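Local coordinates for CrtC domain-containing protein (Fusarium vanettenii 77-13-4, PDB 7A0Q), which is a kievitone hydratase, a lyase of lipocalin-like fold that probably adds water to the plant isoflavonoid kievitone and so detoxifies this phytoalexin, at residues Leu299-Thr303 and Glu304-Leu308; Val309-Asp312 and Ala313-Ala317; Ile341-Ser344 and Thr345-Val348. One frame throughout, in Å; residues are numbered along the deposited sequence.

Interaction 1 (Leu299-Thr303 and Glu304-Leu308); sequences LSSYT and EDQEL
Between Ser301 and Gln306 the chain leaves its strand for the short break Tyr302-Asp305 and then returns, so that Gln306 can reach back to the carbonyl of Thr303. Strand structure ends at Ser301 and resumes at Glu307, with Tyr302 and Glu304 taking helical backbone angles on the way. The Gln306 amide closes the excursion: Gln306 NE2 donates to Thr303 O at 3.1 Å. This bond is bent (147°), and its nitrogen is tilted 18° from the carbonyl plane. The extended Gln306 chain also lays its CG against Thr303 CG2, 3.7 Å away. A long amide suits this place because its other end, OE1, accepts from the backbone of Phe321. The loop thus interrupts strand 295-308 of an eight-stranded antiparallel barrel, of the lipocalin type, and is tied to the next strand, 317-328. Ser301 OG lies 3.0 Å from Gln306 NE2 and is hydrogen-bonded to Tyr318. At the Thr303-Asp305 bend, Thr303 OG1 stands anti to its own nitrogen (chi1 -166°) and meets two waters. One water lies 2.9 Å from Thr303 OG1 and accepts from Asp305 N; the second donates to Glu304 OE1.

Interaction 2 (Val309-Asp312 and Ala313-Ala317); sequences VGED and ALQTA
Thr316 meets both Gly310 and Asp312 through a single hydroxyl, the first of several side-chain-to-backbone hydrogen bonds that shape this loop. Thr316 OG1 donates to Asp312 O at 2.9 Å and accepts from Gly310 N at 3.0 Å, so one small group uses its proton and its oxygen on two backbone sites. A threonine suits the place because its hydroxyl sits close to the main chain, while CG2 packs against Leu308 and Glu307 of the strand end. Gln315 supplies a second grip: the extended chain carries Gln315 OE1 to Glu311 N, 3.0 Å away, in a fairly straight bond (161°) whose donor stands above the carbonyl plane.

The loop joins strands 295-308 and 317-328 of the lipocalin-like barrel, and its returning limb contains a type I beta turn from Ala313 to Thr316, closed by Thr316 N on Ala313 O. The Asp312 carboxylate supports this turn from the residue before it. With CG between the backbone nitrogen and carbonyl carbon (chi1 66°), Asp312 OD1 reaches Gln315 N, 2.9 Å away, and is met nearly end-on to its C-O bond, while OD2 is hydrogen-bonded to Tyr85 OH.

Water extends the polar network on the exposed Glu311 side, where Glu311 and Gln315 run side by side: one molecule donates to Glu311 OE1 and accepts from Gln315 NE2.

In van der Waals contact, Gly310 CA packs on Gln315 CB at 3.7 Å; having no side chain, Gly310 lets the Gln315 chain lie directly against its CA.

Interaction 3 (Ile341-Ser344 and Thr345-Val348); sequences IVYS and TWDV. With NAG (2-acetamido-2-deoxy-beta-D-glucopyranose), chain C.
The side chains of Tyr343 and Trp346 run at about a right angle to each other, with their rings inclined by 36° and 5.8 Å between the centroids of the phenol and the five-membered ring. Trp346 CD1 comes to Tyr343 CB at 3.8 Å, near the root of the phenol. Val348 approaches differently, at the edge of the tyrosine ring and in its plane, with Val348 CG1 3.7 Å from Tyr343 CD2. The carbonyl oxygen of Thr345 also lies at this edge. An ST turn brings the tail round, Thr345 OG1 accepting from Asp347 N at 3.1 Å; a chi1 of 175° swings that hydroxyl to the carbonyl side, where the Asp347 N-H can meet it.

A tyrosine suits the site because it combines a broad apolar ring with a polar end. Tyr343 OH makes a 2.7 Å hydrogen bond with NAG O6, on a sugar of a glycan attached to the protein, and Thr220 binds the same sugar. Ser344 OG, by contrast, bonds to Pro216 O. Strand 331-343 thus ends with its C-terminal tail folded beside Tyr343, next to strand 218-225, where Asn218 touches both Tyr343 and Val348.

In the fold
All three contacts are local folds of the chain, on the eight-stranded lipocalin-like barrel and the tail that leaves it, and none is a fully buried core contact. Interaction 1 interrupts strand 295-308, interaction 2 connects it to strand 317-328, and interaction 3 finishes strand 331-343. The first two are partly buried and mainly polar, with side chains serving backbone groups; interaction 3 lies at the surface and relies on aromatic and apolar contact, with a sugar at its polar end. Interactions 1 and 2 meet where Leu308 N probably bonds to Ala317 O. Interactions 2 and 3 have centres about 9 Å apart, and the Trp346 ring packs on Asp312 and Ala313, whereas interactions 1 and 3 do not touch.

Interaction 1 (Leu299-Thr303 and Glu304-Leu308)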
ATOM      1  N   LEU A 299       0.289  16.631   5.119  1.00 22.04           N
ATOM      2  CA  LEU A 299       0.743  15.287   5.455  1.00 22.89           C
ATOM      3  C   LEU A 299       2.230  15.293   5.795  1.00 23.14           C
ATOM      4  O   LEU A 299       3.013  16.032   5.192  1.00 20.95           O
ATOM      5  CB  LEU A 299       0.460  14.317   4.295  1.00 20.66           C
ATOM      6  CG  LEU A 299      -0.926  14.446   3.645  1.00 21.22           C
ATOM      7  CD1 LEU A 299      -0.916  15.306   2.364  1.00 22.46           C
ATOM      8  CD2 LEU A 299      -1.533  13.056   3.379  1.00 21.34           C
ATOM      9  N   SER A 300       2.619  14.456   6.757  1.00 22.81           N
ATOM     10  CA  SER A 300       3.994  14.445   7.248  1.00 26.69           C
ATOM     11  C   SER A 300       4.465  13.019   7.466  1.00 22.16           C
ATOM     12  O   SER A 300       3.771  12.224   8.107  1.00 21.87           O
ATOM     13  CB  SER A 300       4.117  15.233   8.554  1.00 26.82           C
ATOM     14  OG  SER A 300       3.662  16.559   8.365  1.00 29.63           O
ATOM     15  N   SER A 301       5.648  12.708   6.953  1.00 21.24           N
ATOM     16  CA  SER A 301       6.228  11.402   7.218  1.00 21.19           C
ATOM     17  C   SER A 301       6.548  11.272   8.705  1.00 24.79           C
ATOM     18  O   SER A 301       7.037  12.215   9.337  1.00 26.22           O
ATOM     19  CB  SER A 301       7.478  11.190   6.371  1.00 22.30           C
ATOM     20  OG  SER A 301       7.975   9.871   6.537  1.00 23.99           O
ATOM     21  N   TYR A 302       6.257  10.095   9.260  1.00 22.23           N
ATOM     22  CA  TYR A 302       6.369   9.878  10.704  1.00 24.05           C
ATOM     23  C   TYR A 302       7.819   9.934  11.175  1.00 27.42           C
ATOM     24  O   TYR A 302       8.105  10.429  12.274  1.00 26.03           O
ATOM     25  CB  TYR A 302       5.749   8.528  11.051  1.00 21.63           C
ATOM     26  CG  TYR A 302       5.475   8.277  12.517  1.00 20.70           C
ATOM     27  CD1 TYR A 302       4.357   8.824  13.140  1.00 24.35           C
ATOM     28  CD2 TYR A 302       6.308   7.458  13.264  1.00 25.27           C
ATOM     29  CE1 TYR A 302       4.092   8.576  14.479  1.00 24.59           C
ATOM     30  CE2 TYR A 302       6.052   7.205  14.595  1.00 24.38           C
ATOM     31  CZ  TYR A 302       4.943   7.769  15.195  1.00 25.77           C
ATOM     32  OH  TYR A 302       4.680   7.511  16.521  1.00 27.13           O
ATOM     33  N   THR A 303       8.738   9.404  10.375  1.00 24.39           N
ATOM     34  CA  THR A 303      10.160   9.433  10.675  1.00 27.49           C
ATOM     35  C   THR A 303      10.918   9.431   9.355  1.00 28.44           C
ATOM     36  O   THR A 303      10.377   9.053   8.311  1.00 27.68           O
ATOM     37  CB  THR A 303      10.571   8.255  11.569  1.00 28.66           C
ATOM     38  OG1 THR A 303      11.875   8.501  12.107  1.00 28.86           O
ATOM     39  CG2 THR A 303      10.590   6.945  10.780  1.00 23.97           C
ATOM     40  N   GLU A 304      12.176   9.876   9.406  1.00 24.57           N
ATOM     41  CA  GLU A 304      12.909  10.194   8.180  1.00 22.89           C
ATOM     42  C   GLU A 304      13.187   8.949   7.342  1.00 24.10           C
ATOM     43  O   GLU A 304      12.840   8.895   6.157  1.00 24.69           O
ATOM     44  CB  GLU A 304      14.224  10.911   8.512  1.00 27.69           C
ATOM     45  CG  GLU A 304      14.072  12.319   9.067  1.00 29.22           C
ATOM     46  CD  GLU A 304      13.675  12.336  10.535  1.00 39.71           C
ATOM     47  OE1 GLU A 304      13.682  11.261  11.171  1.00 36.15           O
ATOM     48  OE2 GLU A 304      13.362  13.427  11.056  1.00 46.85           O
ATOM     49  N   ASP A 305      13.844   7.950   7.929  1.00 24.18           N
ATOM     50  CA  ASP A 305      14.277   6.761   7.195  1.00 24.43           C
ATOM     51  C   ASP A 305      13.139   5.743   7.174  1.00 20.70           C
ATOM     52  O   ASP A 305      12.864   5.075   8.173  1.00 23.09           O
ATOM     53  CB  ASP A 305      15.536   6.176   7.825  1.00 25.70           C
ATOM     54  CG  ASP A 305      16.018   4.908   7.124  1.00 30.77           C
ATOM     55  OD1 ASP A 305      15.505   4.574   6.031  1.00 27.19           O
ATOM     56  OD2 ASP A 305      16.923   4.244   7.674  1.00 32.26           O
ATOM     57  N   GLN A 306      12.479   5.622   6.022  1.00 20.81           N
ATOM     58  CA  GLN A 306      11.511   4.553   5.762  1.00 22.09           C
ATOM     59  C   GLN A 306      11.668   4.066   4.326  1.00 20.76           C
ATOM     60  O   GLN A 306      10.694   3.888   3.589  1.00 20.96           O
ATOM     61  CB  GLN A 306      10.076   5.008   6.029  1.00 20.68           C
ATOM     62  CG  GLN A 306       9.845   5.590   7.419  1.00 21.10           C
ATOM     63  CD  GLN A 306       8.382   5.846   7.709  1.00 21.35           C
ATOM     64  OE1 GLN A 306       7.610   4.917   7.911  1.00 20.64           O
ATOM     65  NE2 GLN A 306       7.988   7.118   7.709  1.00 20.16           N
ATOM     66  N   GLU A 307      12.918   3.836   3.914  1.00 19.49           N
ATOM     67  CA  GLU A 307      13.248   3.472   2.541  1.00 18.25           C
ATOM     68  C   GLU A 307      13.605   1.993   2.431  1.00 21.57           C
ATOM     69  O   GLU A 307      14.517   1.510   3.116  1.00 21.10           O
ATOM     70  CB  GLU A 307      14.408   4.319   2.018  1.00 17.83           C
ATOM     71  CG  GLU A 307      14.736   4.013   0.569  1.00 20.77           C
ATOM     72  CD  GLU A 307      16.002   4.711   0.104  1.00 21.73           C
ATOM     73  OE1 GLU A 307      16.932   4.866   0.927  1.00 25.69           O
ATOM     74  OE2 GLU A 307      16.053   5.092  -1.080  1.00 22.14           O
ATOM     75  N   LEU A 308      12.894   1.285   1.557  1.00 19.00           N
ATOM     76  CA  LEU A 308      13.291  -0.047   1.121  1.00 19.58           C
ATOM     77  C   LEU A 308      14.396   0.105   0.085  1.00 22.30           C
ATOM     78  O   LEU A 308      14.171   0.700  -0.973  1.00 19.95           O
ATOM     79  CB  LEU A 308      12.096  -0.788   0.520  1.00 21.27           C
ATOM     80  CG  LEU A 308      10.809  -0.816   1.351  1.00 21.15           C
ATOM     81  CD1 LEU A 308       9.672  -1.468   0.592  1.00 23.27           C
ATOM     82  CD2 LEU A 308      11.062  -1.574   2.616  1.00 21.43           C
TER
HETATM   83  O   HOH W   1      14.279   7.642  10.829  1.00 31.08           O
HETATM   84  O   HOH W   2      11.831  10.659  13.716  1.00 44.47           O

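Interaction 2 (Val309-Asp312 and Ala313-Ala317)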
ATOM      1  N   VAL A 309      15.581  -0.427   0.376  1.00 23.34           N
ATOM      2  CA  VAL A 309      16.774  -0.154  -0.420  1.00 23.84           C
ATOM      3  C   VAL A 309      17.047  -1.337  -1.336  1.00 20.01           C
ATOM      4  O   VAL A 309      17.416  -2.426  -0.881  1.00 24.72           O
ATOM      5  CB  VAL A 309      17.989   0.139   0.463  1.00 20.64           C
ATOM      6  CG1 VAL A 309      19.204   0.399  -0.421  1.00 25.39           C
ATOM      7  CG2 VAL A 309      17.707   1.320   1.365  1.00 21.05           C
ATOM      8  N   GLY A 310      16.903  -1.115  -2.640  1.00 20.43           N
ATOM      9  CA  GLY A 310      17.164  -2.135  -3.627  1.00 23.02           C
ATOM     10  C   GLY A 310      18.492  -1.901  -4.327  1.00 26.15           C
ATOM     11  O   GLY A 310      19.228  -0.965  -4.033  1.00 28.44           O
ATOM     12  N   GLU A 311      18.781  -2.783  -5.277  1.00 25.84           N
ATOM     13  CA  GLU A 311      19.979  -2.646  -6.090  1.00 29.19           C
ATOM     14  C   GLU A 311      19.771  -1.750  -7.304  1.00 34.43           C
ATOM     15  O   GLU A 311      20.754  -1.253  -7.863  1.00 36.44           O
ATOM     16  CB  GLU A 311      20.466  -4.031  -6.528  1.00 30.60           C
ATOM     17  CG  GLU A 311      20.823  -4.930  -5.345  1.00 37.12           C
ATOM     18  CD  GLU A 311      21.503  -6.226  -5.751  1.00 50.46           C
ATOM     19  OE1 GLU A 311      20.831  -7.101  -6.344  1.00 48.54           O
ATOM     20  OE2 GLU A 311      22.713  -6.372  -5.469  1.00 56.93           O
ATOM     21  N   ASP A 312      18.526  -1.521  -7.716  1.00 23.51           N
ATOM     22  CA  ASP A 312      18.230  -0.627  -8.834  1.00 24.69           C
ATOM     23  C   ASP A 312      17.017   0.220  -8.454  1.00 24.55           C
ATOM     24  O   ASP A 312      16.522   0.155  -7.326  1.00 24.22           O
ATOM     25  CB  ASP A 312      18.019  -1.415 -10.135  1.00 23.05           C
ATOM     26  CG  ASP A 312      16.784  -2.297 -10.102  1.00 26.49           C
ATOM     27  OD1 ASP A 312      16.018  -2.238  -9.119  1.00 24.12           O
ATOM     28  OD2 ASP A 312      16.563  -3.042 -11.074  1.00 26.12           O
ATOM     29  N   ALA A 313      16.521   1.007  -9.411  1.00 21.26           N
ATOM     30  CA  ALA A 313      15.429   1.931  -9.113  1.00 19.94           C
ATOM     31  C   ALA A 313      14.142   1.185  -8.772  1.00 21.04           C
ATOM     32  O   ALA A 313      13.507   1.461  -7.748  1.00 19.63           O
ATOM     33  CB  ALA A 313      15.208   2.880 -10.295  1.00 21.77           C
ATOM     34  N   LEU A 314      13.747   0.224  -9.607  1.00 20.41           N
ATOM     35  CA  LEU A 314      12.464  -0.440  -9.387  1.00 18.84           C
ATOM     36  C   LEU A 314      12.437  -1.241  -8.091  1.00 22.49           C
ATOM     37  O   LEU A 314      11.355  -1.451  -7.536  1.00 18.72           O
ATOM     38  CB  LEU A 314      12.127  -1.344 -10.573  1.00 22.61           C
ATOM     39  CG  LEU A 314      10.682  -1.856 -10.635  1.00 22.89           C
ATOM     40  CD1 LEU A 314       9.724  -0.684 -10.799  1.00 27.25           C
ATOM     41  CD2 LEU A 314      10.517  -2.859 -11.754  1.00 26.27           C
ATOM     42  N   GLN A 315      13.593  -1.675  -7.592  1.00 18.12           N
ATOM     43  CA  GLN A 315      13.622  -2.405  -6.328  1.00 15.60           C
ATOM     44  C   GLN A 315      13.594  -1.493  -5.111  1.00 17.29           C
ATOM     45  O   GLN A 315      13.495  -1.996  -3.983  1.00 19.01           O
ATOM     46  CB  GLN A 315      14.873  -3.290  -6.258  1.00 21.11           C
ATOM     47  CG  GLN A 315      14.906  -4.423  -7.262  1.00 20.47           C
ATOM     48  CD  GLN A 315      16.259  -5.116  -7.286  1.00 26.58           C
ATOM     49  OE1 GLN A 315      17.077  -4.929  -6.381  1.00 28.24           O
ATOM     50  NE2 GLN A 315      16.501  -5.915  -8.320  1.00 27.31           N
ATOM     51  N   THR A 316      13.684  -0.177  -5.302  1.00 17.56           N
ATOM     52  CA  THR A 316      13.828   0.784  -4.217  1.00 18.42           C
ATOM     53  C   THR A 316      12.538   1.574  -4.052  1.00 19.90           C
ATOM     54  O   THR A 316      11.887   1.914  -5.042  1.00 19.18           O
ATOM     55  CB  THR A 316      15.000   1.739  -4.512  1.00 19.74           C
ATOM     56  OG1 THR A 316      16.210   0.980  -4.604  1.00 22.90           O
ATOM     57  CG2 THR A 316      15.159   2.790  -3.432  1.00 23.68           C
ATOM     58  N   ALA A 317      12.158   1.867  -2.807  1.00 18.56           N
ATOM     59  CA  ALA A 317      10.987   2.713  -2.618  1.00 17.51           C
ATOM     60  C   ALA A 317      11.021   3.375  -1.252  1.00 18.72           C
ATOM     61  O   ALA A 317      11.451   2.761  -0.272  1.00 20.38           O
ATOM     62  CB  ALA A 317       9.686   1.913  -2.762  1.00 17.73           C
TER
HETATM   63  O   HOH W   3      19.033  -7.284  -8.850  1.00 37.29           O

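Interaction 3 (Ile341-Ser344 and Thr345-Val348)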
ATOM      1  N   ILE A 341       6.865   6.401  -2.541  1.00 19.46           N
ATOM      2  CA  ILE A 341       7.604   7.171  -3.536  1.00 18.92           C
ATOM      3  C   ILE A 341       8.482   6.199  -4.295  1.00 16.46           C
ATOM      4  O   ILE A 341       9.362   5.557  -3.704  1.00 17.88           O
ATOM      5  CB  ILE A 341       8.452   8.287  -2.913  1.00 18.92           C
ATOM      6  CG1 ILE A 341       7.611   9.141  -1.961  1.00 21.28           C
ATOM      7  CG2 ILE A 341       9.033   9.155  -4.013  1.00 20.75           C
ATOM      8  CD1 ILE A 341       8.417  10.216  -1.239  1.00 26.22           C
ATOM      9  N   VAL A 342       8.238   6.076  -5.595  1.00 15.87           N
ATOM     10  CA  VAL A 342       8.908   5.085  -6.426  1.00 16.28           C
ATOM     11  C   VAL A 342       9.458   5.769  -7.665  1.00 16.76           C
ATOM     12  O   VAL A 342       8.773   6.589  -8.282  1.00 19.48           O
ATOM     13  CB  VAL A 342       7.960   3.935  -6.836  1.00 17.99           C
ATOM     14  CG1 VAL A 342       8.584   3.087  -7.958  1.00 18.82           C
ATOM     15  CG2 VAL A 342       7.621   3.068  -5.627  1.00 19.09           C
ATOM     16  N   TYR A 343      10.698   5.430  -8.012  1.00 20.31           N
ATOM     17  CA  TYR A 343      11.292   5.711  -9.312  1.00 18.14           C
ATOM     18  C   TYR A 343      11.460   4.385 -10.041  1.00 18.70           C
ATOM     19  O   TYR A 343      12.129   3.474  -9.533  1.00 20.14           O
ATOM     20  CB  TYR A 343      12.643   6.417  -9.149  1.00 18.03           C
ATOM     21  CG  TYR A 343      12.492   7.841  -8.685  1.00 19.74           C
ATOM     22  CD1 TYR A 343      12.182   8.142  -7.360  1.00 20.72           C
ATOM     23  CD2 TYR A 343      12.638   8.893  -9.578  1.00 19.48           C
ATOM     24  CE1 TYR A 343      12.015   9.458  -6.941  1.00 23.21           C
ATOM     25  CE2 TYR A 343      12.470  10.201  -9.171  1.00 20.06           C
ATOM     26  CZ  TYR A 343      12.176  10.486  -7.861  1.00 20.56           C
ATOM     27  OH  TYR A 343      12.019  11.797  -7.484  1.00 22.22           O
ATOM     28  N   SER A 344      10.838   4.258 -11.212  1.00 19.84           N
ATOM     29  CA  SER A 344      11.108   3.086 -12.033  1.00 19.75           C
ATOM     30  C   SER A 344      12.408   3.244 -12.798  1.00 24.92           C
ATOM     31  O   SER A 344      12.956   2.250 -13.282  1.00 24.83           O
ATOM     32  CB  SER A 344       9.952   2.813 -12.999  1.00 21.88           C
ATOM     33  OG  SER A 344       9.859   3.829 -13.985  1.00 23.29           O
ATOM     34  N   THR A 345      12.896   4.478 -12.909  1.00 20.78           N
ATOM     35  CA  THR A 345      14.219   4.782 -13.418  1.00 20.43           C
ATOM     36  C   THR A 345      14.688   6.056 -12.739  1.00 19.92           C
ATOM     37  O   THR A 345      13.886   6.936 -12.410  1.00 25.72           O
ATOM     38  CB  THR A 345      14.236   4.963 -14.942  1.00 26.66           C
ATOM     39  OG1 THR A 345      15.547   5.366 -15.356  1.00 27.43           O
ATOM     40  CG2 THR A 345      13.242   6.039 -15.381  1.00 25.25           C
ATOM     41  N   TRP A 346      15.994   6.155 -12.540  1.00 25.44           N
ATOM     42  CA  TRP A 346      16.567   7.379 -12.008  1.00 30.03           C
ATOM     43  C   TRP A 346      16.917   8.381 -13.107  1.00 38.06           C
ATOM     44  O   TRP A 346      17.364   9.491 -12.799  1.00 42.26           O
ATOM     45  CB  TRP A 346      17.786   7.038 -11.143  1.00 30.83           C
ATOM     46  CG  TRP A 346      17.386   6.436  -9.800  1.00 28.14           C
ATOM     47  CD1 TRP A 346      16.441   6.922  -8.931  1.00 24.27           C
ATOM     48  CD2 TRP A 346      17.917   5.252  -9.189  1.00 27.33           C
ATOM     49  NE1 TRP A 346      16.356   6.111  -7.820  1.00 27.13           N
ATOM     50  CE2 TRP A 346      17.249   5.079  -7.957  1.00 25.03           C
ATOM     51  CE3 TRP A 346      18.887   4.319  -9.566  1.00 27.06           C
ATOM     52  CZ2 TRP A 346      17.531   4.018  -7.095  1.00 26.61           C
ATOM     53  CZ3 TRP A 346      19.160   3.262  -8.712  1.00 31.46           C
ATOM     54  CH2 TRP A 346      18.481   3.121  -7.492  1.00 27.42           C
ATOM     55  N   ASP A 347      16.700   8.025 -14.370  1.00 30.38           N
ATOM     56  CA  ASP A 347      16.833   8.942 -15.505  1.00 32.69           C
ATOM     57  C   ASP A 347      15.437   9.296 -16.012  1.00 31.64           C
ATOM     58  O   ASP A 347      14.990   8.839 -17.071  1.00 30.06           O
ATOM     59  CB  ASP A 347      17.695   8.297 -16.608  1.00 39.11           C
ATOM     60  CG  ASP A 347      18.021   9.262 -17.744  1.00 46.11           C
ATOM     61  OD1 ASP A 347      17.574  10.430 -17.695  1.00 40.16           O
ATOM     62  OD2 ASP A 347      18.723   8.843 -18.690  1.00 49.43           O
ATOM     63  N   VAL A 348      14.744  10.128 -15.240  1.00 35.28           N
ATOM     64  CA  VAL A 348      13.315  10.368 -15.448  1.00 36.74           C
ATOM     65  C   VAL A 348      13.038  11.108 -16.753  1.00 40.03           C
ATOM     66  O   VAL A 348      12.014  10.861 -17.396  1.00 38.36           O
ATOM     67  CB  VAL A 348      12.706  11.135 -14.254  1.00 39.50           C
ATOM     68  CG1 VAL A 348      12.784  10.291 -12.988  1.00 36.81           C
ATOM     69  CG2 VAL A 348      13.410  12.475 -14.056  1.00 37.70           C
TER
HETATM   70  C1  NAG C   1       9.006  12.511 -10.112  1.00 22.12           C
HETATM   71  C2  NAG C   1       8.288  13.358  -9.076  1.00 21.98           C
HETATM   72  C3  NAG C   1       8.578  14.842  -9.313  1.00 19.98           C
HETATM   73  C4  NAG C   1      10.071  15.119  -9.438  1.00 26.40           C
HETATM   74  C5  NAG C   1      10.748  14.155 -10.402  1.00 23.96           C
HETATM   75  C6  NAG C   1      12.254  14.233 -10.331  1.00 27.91           C
HETATM   76  C7  NAG C   1       6.152  12.639  -8.091  1.00 21.58           C
HETATM   77  C8  NAG C   1       4.675  12.540  -8.302  1.00 24.00           C
HETATM   78  N2  NAG C   1       6.852  13.135  -9.113  1.00 21.65           N
HETATM   79  O3  NAG C   1       8.034  15.585  -8.227  1.00 23.45           O
HETATM   80  O4  NAG C   1      10.240  16.424  -9.983  1.00 30.57           O
HETATM   81  O5  NAG C   1      10.407  12.798 -10.077  1.00 24.44           O
HETATM   82  O6  NAG C   1      12.708  13.960  -9.012  1.00 27.30           O
HETATM   83  O7  NAG C   1       6.689  12.266  -7.054  1.00 22.65           O